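Local coordinates for protein aldehyde dehydrogenase (Burkholderia vietnamiensis, PDB 5KF0) that probably oxidises aldehydes to carboxylic acids with a nicotinamide cofactor, and holds NADPH in its dinucleotide pocket, at residues L415-F420 / D432-G437; L184-R189 / F211-A216. All blocks are in the same frame, centred on the assembly; numbering follows the deposited sequence.

Contact 1 (L415-F420 / D432-G437); sequences LQAGVF and DELEVG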
loop_
_atom_site.group_PDB
_atom_site.type_symbol
_atom_site.label_atom_id
_atom_site.label_comp_id
_atom_site.label_asym_id
_atom_site.label_seq_id
_atom_site.Cartn_x
_atom_site.Cartn_y
_atom_site.Cartn_z
ATOM N N LEU A 415 -26.008 5.469 5.324
ATOM C CA LEU A 415 -25.273 4.207 5.423
ATOM C C LEU A 415 -24.910 3.722 4.025
ATOM O O LEU A 415 -23.742 3.821 3.634
ATOM C CB LEU A 415 -26.085 3.173 6.223
ATOM C CG LEU A 415 -25.221 2.246 7.097
ATOM C CD1 LEU A 415 -26.081 1.385 8.017
ATOM C CD2 LEU A 415 -24.309 1.367 6.245
ATOM N N GLN A 416 -25.876 3.201 3.259
ATOM C CA GLN A 416 -25.623 2.897 1.852
ATOM C C GLN A 416 -26.800 3.366 1.005
ATOM O O GLN A 416 -27.921 3.534 1.496
ATOM C CB GLN A 416 -25.343 1.393 1.618
ATOM C CG GLN A 416 -24.038 0.976 2.337
ATOM C CD GLN A 416 -23.419 -0.354 1.917
ATOM O OE1 GLN A 416 -22.235 -0.576 2.185
ATOM N NE2 GLN A 416 -24.199 -1.249 1.307
ATOM N N ALA A 417 -26.519 3.580 -0.280
ATOM C CA ALA A 417 -27.528 3.868 -1.295
ATOM C C ALA A 417 -27.211 3.023 -2.520
ATOM O O ALA A 417 -26.061 2.645 -2.737
ATOM C CB ALA A 417 -27.550 5.361 -1.689
ATOM N N GLY A 418 -28.235 2.730 -3.321
ATOM C CA GLY A 418 -28.059 1.979 -4.552
ATOM C C GLY A 418 -28.565 2.765 -5.750
ATOM O O GLY A 418 -29.527 3.533 -5.648
ATOM N N VAL A 419 -27.906 2.568 -6.895
ATOM C CA VAL A 419 -28.293 3.233 -8.141
ATOM C C VAL A 419 -28.255 2.208 -9.266
ATOM O O VAL A 419 -27.177 1.727 -9.632
ATOM C CB VAL A 419 -27.387 4.422 -8.503
ATOM C CG1 VAL A 419 -27.967 5.140 -9.730
ATOM C CG2 VAL A 419 -27.230 5.388 -7.328
ATOM N N PHE A 420 -29.418 1.898 -9.831
ATOM C CA PHE A 420 -29.497 1.075 -11.036
ATOM C C PHE A 420 -29.345 2.008 -12.231
ATOM O O PHE A 420 -30.275 2.734 -12.591
ATOM C CB PHE A 420 -30.814 0.305 -11.088
ATOM C CG PHE A 420 -30.956 -0.736 -10.005
ATOM C CD1 PHE A 420 -30.489 -2.034 -10.198
ATOM C CD2 PHE A 420 -31.575 -0.420 -8.800
ATOM C CE1 PHE A 420 -30.629 -3.004 -9.206
ATOM C CE2 PHE A 420 -31.719 -1.385 -7.800
ATOM C CZ PHE A 420 -31.240 -2.669 -8.003
ATOM N N ASP A 432 -19.795 11.029 -6.261
ATOM C CA ASP A 432 -19.409 12.360 -5.790
ATOM C C ASP A 432 -20.349 12.890 -4.715
ATOM O O ASP A 432 -19.907 13.537 -3.760
ATOM C CB ASP A 432 -19.439 13.379 -6.936
ATOM C CG ASP A 432 -18.303 13.243 -7.928
ATOM O OD1 ASP A 432 -17.344 12.476 -7.715
ATOM O OD2 ASP A 432 -18.376 13.973 -8.946
ATOM N N GLU A 433 -21.662 12.708 -4.907
ATOM C CA GLU A 433 -22.652 13.533 -4.225
ATOM C C GLU A 433 -23.437 12.823 -3.134
ATOM O O GLU A 433 -23.985 13.505 -2.260
ATOM C CB GLU A 433 -23.659 14.108 -5.237
ATOM C CG GLU A 433 -23.034 15.018 -6.290
ATOM C CD GLU A 433 -22.339 16.211 -5.668
ATOM O OE1 GLU A 433 -22.936 16.839 -4.769
ATOM O OE2 GLU A 433 -21.198 16.511 -6.073
ATOM N N LEU A 434 -23.526 11.495 -3.158
ATOM C CA LEU A 434 -24.315 10.793 -2.147
ATOM C C LEU A 434 -23.518 10.713 -0.852
ATOM O O LEU A 434 -22.439 10.111 -0.821
ATOM C CB LEU A 434 -24.706 9.398 -2.628
ATOM C CG LEU A 434 -25.758 9.424 -3.743
ATOM C CD1 LEU A 434 -26.066 7.981 -4.188
ATOM C CD2 LEU A 434 -27.043 10.148 -3.304
ATOM N N GLU A 435 -24.054 11.316 0.217
ATOM C CA GLU A 435 -23.351 11.355 1.503
ATOM C C GLU A 435 -23.686 10.084 2.278
ATOM O O GLU A 435 -24.512 10.054 3.198
ATOM C CB GLU A 435 -23.693 12.613 2.292
ATOM C CG GLU A 435 -22.732 12.776 3.469
ATOM C CD GLU A 435 -22.866 14.086 4.221
ATOM O OE1 GLU A 435 -23.764 14.894 3.903
ATOM O OE2 GLU A 435 -22.050 14.298 5.144
ATOM N N VAL A 436 -23.010 9.002 1.877
ATOM C CA VAL A 436 -23.198 7.672 2.434
ATOM C C VAL A 436 -21.828 7.024 2.581
ATOM O O VAL A 436 -20.837 7.452 1.976
ATOM C CB VAL A 436 -24.104 6.782 1.544
ATOM C CG1 VAL A 436 -25.519 7.340 1.471
ATOM C CG2 VAL A 436 -23.529 6.697 0.139
ATOM N N GLY A 437 -21.781 5.979 3.398
ATOM C CA GLY A 437 -20.568 5.179 3.470
ATOM C C GLY A 437 -20.281 4.468 2.162
ATOM O O GLY A 437 -19.141 4.454 1.687
#

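Contact 2 (L184-R189 / F211-A216); sequences LKPASR and FSVLPA. With NDP (NADPH dihydro-nicotinamide-adenine-dinucleotide phosphate), chain E.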
loop_
_atom_site.group_PDB
_atom_site.type_symbol
_atom_site.label_atom_id
_atom_site.label_comp_id
_atom_site.label_asym_id
_atom_site.label_seq_id
_atom_site.Cartn_x
_atom_site.Cartn_y
_atom_site.Cartn_z
ATOM N N LEU A 184 -17.816 -9.642 24.776
ATOM C CA LEU A 184 -18.933 -9.446 23.857
ATOM C C LEU A 184 -20.249 -9.563 24.614
ATOM O O LEU A 184 -20.469 -10.543 25.334
ATOM C CB LEU A 184 -18.900 -10.482 22.725
ATOM C CG LEU A 184 -20.152 -10.562 21.828
ATOM C CD1 LEU A 184 -20.338 -9.281 21.011
ATOM C CD2 LEU A 184 -20.098 -11.789 20.901
ATOM N N LYS A 185 -21.109 -8.562 24.456
ATOM C CA LYS A 185 -22.479 -8.614 24.959
ATOM C C LYS A 185 -23.417 -8.747 23.771
ATOM O O LYS A 185 -23.640 -7.765 23.044
ATOM C CB LYS A 185 -22.829 -7.361 25.765
ATOM C CG LYS A 185 -24.135 -7.526 26.557
ATOM C CD LYS A 185 -24.815 -6.184 26.857
ATOM C CE LYS A 185 -25.662 -5.729 25.662
ATOM N NZ LYS A 185 -26.797 -6.697 25.432
ATOM N N PRO A 186 -23.976 -9.921 23.519
ATOM C CA PRO A 186 -24.937 -10.062 22.427
ATOM C C PRO A 186 -26.276 -9.459 22.826
ATOM O O PRO A 186 -26.513 -9.121 23.988
ATOM C CB PRO A 186 -25.043 -11.583 22.255
ATOM C CG PRO A 186 -24.886 -12.091 23.685
ATOM C CD PRO A 186 -23.857 -11.156 24.319
ATOM N N ALA A 187 -27.163 -9.351 21.840
ATOM C CA ALA A 187 -28.529 -8.931 22.127
ATOM C C ALA A 187 -29.244 -9.984 22.970
ATOM O O ALA A 187 -29.148 -11.187 22.704
ATOM C CB ALA A 187 -29.302 -8.702 20.827
ATOM N N SER A 188 -29.969 -9.522 23.998
ATOM C CA SER A 188 -30.625 -10.452 24.916
ATOM C C SER A 188 -31.714 -11.249 24.217
ATOM O O SER A 188 -32.030 -12.372 24.639
ATOM C CB SER A 188 -31.212 -9.690 26.108
ATOM O OG SER A 188 -30.201 -9.000 26.827
ATOM N N ARG A 189 -32.316 -10.683 23.168
ATOM C CA ARG A 189 -33.321 -11.422 22.413
ATOM C C ARG A 189 -32.706 -12.542 21.586
ATOM O O ARG A 189 -33.424 -13.485 21.221
ATOM C CB ARG A 189 -34.114 -10.471 21.501
ATOM C CG ARG A 189 -35.198 -9.656 22.244
ATOM C CD ARG A 189 -35.756 -8.525 21.374
ATOM N NE ARG A 189 -34.748 -7.505 21.089
ATOM C CZ ARG A 189 -34.922 -6.453 20.288
ATOM N NH1 ARG A 189 -36.080 -6.249 19.672
ATOM N NH2 ARG A 189 -33.930 -5.608 20.096
ATOM N N PHE A 211 -11.290 -14.084 25.914
ATOM C CA PHE A 211 -12.656 -13.724 25.562
ATOM C C PHE A 211 -13.616 -14.040 26.695
ATOM O O PHE A 211 -13.400 -14.958 27.490
ATOM C CB PHE A 211 -13.109 -14.434 24.278
ATOM C CG PHE A 211 -13.382 -15.903 24.448
ATOM C CD1 PHE A 211 -14.672 -16.352 24.682
ATOM C CD2 PHE A 211 -12.354 -16.840 24.342
ATOM C CE1 PHE A 211 -14.935 -17.709 24.828
ATOM C CE2 PHE A 211 -12.610 -18.208 24.474
ATOM C CZ PHE A 211 -13.907 -18.640 24.713
ATOM N N SER A 212 -14.669 -13.232 26.766
ATOM C CA SER A 212 -15.879 -13.544 27.502
ATOM C C SER A 212 -17.061 -13.203 26.610
ATOM O O SER A 212 -17.007 -12.242 25.837
ATOM C CB SER A 212 -15.967 -12.764 28.831
ATOM O OG SER A 212 -14.931 -13.160 29.726
ATOM N N VAL A 213 -18.129 -13.995 26.709
ATOM C CA VAL A 213 -19.380 -13.699 26.009
ATOM C C VAL A 213 -20.470 -13.714 27.078
ATOM O O VAL A 213 -20.771 -14.767 27.656
ATOM C CB VAL A 213 -19.677 -14.694 24.876
ATOM C CG1 VAL A 213 -21.031 -14.373 24.223
ATOM C CG2 VAL A 213 -18.554 -14.650 23.820
ATOM N N LEU A 214 -21.033 -12.546 27.365
ATOM C CA LEU A 214 -21.871 -12.344 28.546
ATOM C C LEU A 214 -23.219 -11.762 28.150
ATOM O O LEU A 214 -23.301 -10.554 27.843
ATOM C CB LEU A 214 -21.181 -11.415 29.545
ATOM C CG LEU A 214 -19.826 -11.854 30.098
ATOM C CD1 LEU A 214 -19.309 -10.806 31.074
ATOM C CD2 LEU A 214 -19.926 -13.206 30.780
ATOM N N PRO A 215 -24.287 -12.548 28.165
ATOM C CA PRO A 215 -25.621 -11.967 27.987
ATOM C C PRO A 215 -25.938 -11.035 29.146
ATOM O O PRO A 215 -25.667 -11.351 30.304
ATOM C CB PRO A 215 -26.546 -13.192 27.974
ATOM C CG PRO A 215 -25.633 -14.378 27.693
ATOM C CD PRO A 215 -24.325 -14.010 28.332
ATOM N N ALA A 216 -26.507 -9.877 28.824
ATOM C CA ALA A 216 -26.890 -8.897 29.830
ATOM C C ALA A 216 -27.847 -7.914 29.181
ATOM O O ALA A 216 -27.640 -7.519 28.030
ATOM C CB ALA A 216 -25.673 -8.147 30.395
HETATM P PA NDP E . -30.575 -1.820 19.859
HETATM O O1A NDP E . -29.902 -0.491 19.782
HETATM O O2A NDP E . -31.963 -1.741 20.495
HETATM O O5B NDP E . -29.707 -2.889 20.654
HETATM C C5B NDP E . -28.407 -3.227 20.111
HETATM C C4B NDP E . -27.538 -3.748 21.224
HETATM O O4B NDP E . -27.232 -2.673 22.141
HETATM C C3B NDP E . -28.171 -4.857 22.075
HETATM O O3B NDP E . -27.173 -5.776 22.511
HETATM C C2B NDP E . -28.705 -4.065 23.268
HETATM O O2B NDP E . -28.867 -4.834 24.478
HETATM C C1B NDP E . -27.552 -3.095 23.450
HETATM N N9A NDP E . -27.870 -1.923 24.255
HETATM C C8A NDP E . -28.944 -1.079 24.153
HETATM N N7A NDP E . -28.909 -0.071 24.994
HETATM C C5A NDP E . -27.733 -0.270 25.699
HETATM C C6A NDP E . -27.107 0.457 26.731
HETATM N N6A NDP E . -27.618 1.564 27.282
HETATM N N1A NDP E . -25.925 -0.008 27.197
HETATM C C2A NDP E . -25.417 -1.125 26.670
HETATM N N3A NDP E . -25.917 -1.897 25.702
HETATM C C4A NDP E . -27.083 -1.410 25.257
HETATM O O3 NDP E . -30.686 -2.427 18.395
HETATM P PN NDP E . -31.382 -3.734 17.814
HETATM O O1N NDP E . -30.853 -4.935 18.509
HETATM O O2N NDP E . -32.872 -3.518 17.899
HETATM O O5D NDP E . -30.923 -3.789 16.298
HETATM C C5D NDP E . -31.479 -2.990 15.241
HETATM C C4D NDP E . -30.606 -1.779 15.031
HETATM O O4D NDP E . -29.252 -2.194 14.708
HETATM C C3D NDP E . -31.083 -0.904 13.869
HETATM O O3D NDP E . -31.017 0.487 14.162
HETATM C C2D NDP E . -30.127 -1.309 12.748
HETATM O O2D NDP E . -29.964 -0.375 11.687
HETATM C C1D NDP E . -28.839 -1.526 13.531
HETATM N N1N NDP E . -27.950 -2.360 12.731
HETATM C C2N NDP E . -26.739 -1.892 12.279
HETATM C C3N NDP E . -25.973 -2.578 11.409
HETATM C C7N NDP E . -24.625 -2.107 10.990
HETATM O O7N NDP E . -23.763 -2.963 10.743
HETATM N N7N NDP E . -24.415 -0.802 10.828
HETATM C C4N NDP E . -26.483 -3.837 10.805
HETATM C C5N NDP E . -27.611 -4.398 11.602
HETATM C C6N NDP E . -28.302 -3.645 12.438
HETATM P P2B NDP E . -30.255 -5.653 24.785
HETATM O O1X NDP E . -31.097 -5.598 23.566
HETATM O O2X NDP E . -29.761 -7.003 25.212
HETATM O O3X NDP E . -30.904 -4.961 25.965
HETATM O O HOH W 1 -27.688 -10.193 26.220
#

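Contact 1 (L415-F420 / D432-G437)
The flat peptide group joining Leu-415 to Gln-416 has Val-436 over one face. Val-436 CB lies 3.6 Å from Leu-415 O on that side. Gly-437 N approaches the same oxygen from the same side, tilted out of the peptide plane. The hydrogen bond from Gly-437 N to Leu-415 O is 2.9 Å long but weak, because the angle at the hydrogen is 122°. Leu-415 also bonds through its backbone to Gly-438. The side-chain amide of Gln-416 is directed elsewhere, and its NE2 is held by the carbonyl oxygens of Pro-445 and Phe-447.

Further along strand 416-420 the contact becomes apolar. Leu-434 presents its CD1 branch, 3.9 Å from Ala-417 CB. The same methyl lies 4.2 Å from Val-419 CG2, so one leucine branch bridges two residues that project from one side of the strand. Val-436 CG1 stands beside its own backbone N (chi1 -65°), which brings it within 4.2 Å of Ala-417 CB. Leu-405 and Val-408 of helix 401-409 also pack on Leu-434.

Leu-434 is where the chain leaves helix 424-433. Glu-435 then centres an inverse gamma turn, and Asn-409 bonds both Glu-433 O and Glu-435 N. Asp-432, near the helix end, forms salt bridges to Arg-148 of a second subunit and Arg-484 of a third.

Segment 432-437 is the return leg of a beta-alpha-beta crossover, and here it packs against the first strand of that unit: strand 416-420, helix 424-433, then strand 438-441, parallel to and beside the first in the sheet.

Contact 2 (L184-R189 / F211-A216)
Lys-185 NZ is gripped by two carbonyl oxygens and three oxygens of NADPH. The site lies where strands 182-185 and 211-213 end, in a beta-alpha-beta unit of the Rossmann-like cofactor domain. Lys-185 NZ donates to Ala-216 O over 2.9 Å, nearly straight on to the carbonyl. It reaches Pro-186 O from above the carbonyl plane. Its cofactor partners are O2B, O3B and the phosphate oxygen O2X. Five acceptors share the three N-H groups, so some bonds must be shared or bent. The nearby phosphate probably favours the charged ammonium. The lysine chain bends at chi3 (83°) and chi4 (64°), which turns NZ back to these carbonyls.

Ser-188 holds the same phosphate oxygen twice: Ser-188 OG to O2X is 2.6 Å and Ser-188 N to O2X is 2.8 Å. This phosphate on the adenosine ribose distinguishes NADPH from NADH, and Lys-185 and Ser-188 both bind it. Arg-189 NH2 bonds O2N of the pyrophosphate, which lies at the guanidinium edge.

Behind the pocket the strands pair in parallel, Leu-184 beside Val-213. Leu-184 N bonds Ser-212 O, and Leu-214 N bonds Leu-184 O. Leu-195 and Ala-198 of helix 192-202 pack on Val-213. Lys-185 CG rests 3.4 Å from Leu-214 O.

A water ties the two loops together: it donates to Pro-186 O (2.7 Å) and Ser-188 OG (2.8 Å), and accepts from Ala-216 N at 2.9 Å.

Contacts 1 and 2 lie on opposite sides of the chain's centre, with their own centres 33 Å apart. They do not touch; their nearest atoms are about 16 Å apart. Each belongs to a beta-alpha-beta unit, but the two units sit in different sheets. NADPH spans the gap between them. Contact 2 holds the adenosine end through the ribose phosphate and extends to the pyrophosphate. Contact 1 meets the nicotinamide end, where the nearest atoms of the Leu-415 side chain and the carboxamide are about 4 Å apart. Segment 184-189 thus grips the cofactor by polar bonds, while 415-420 touches it with an apolar side chain.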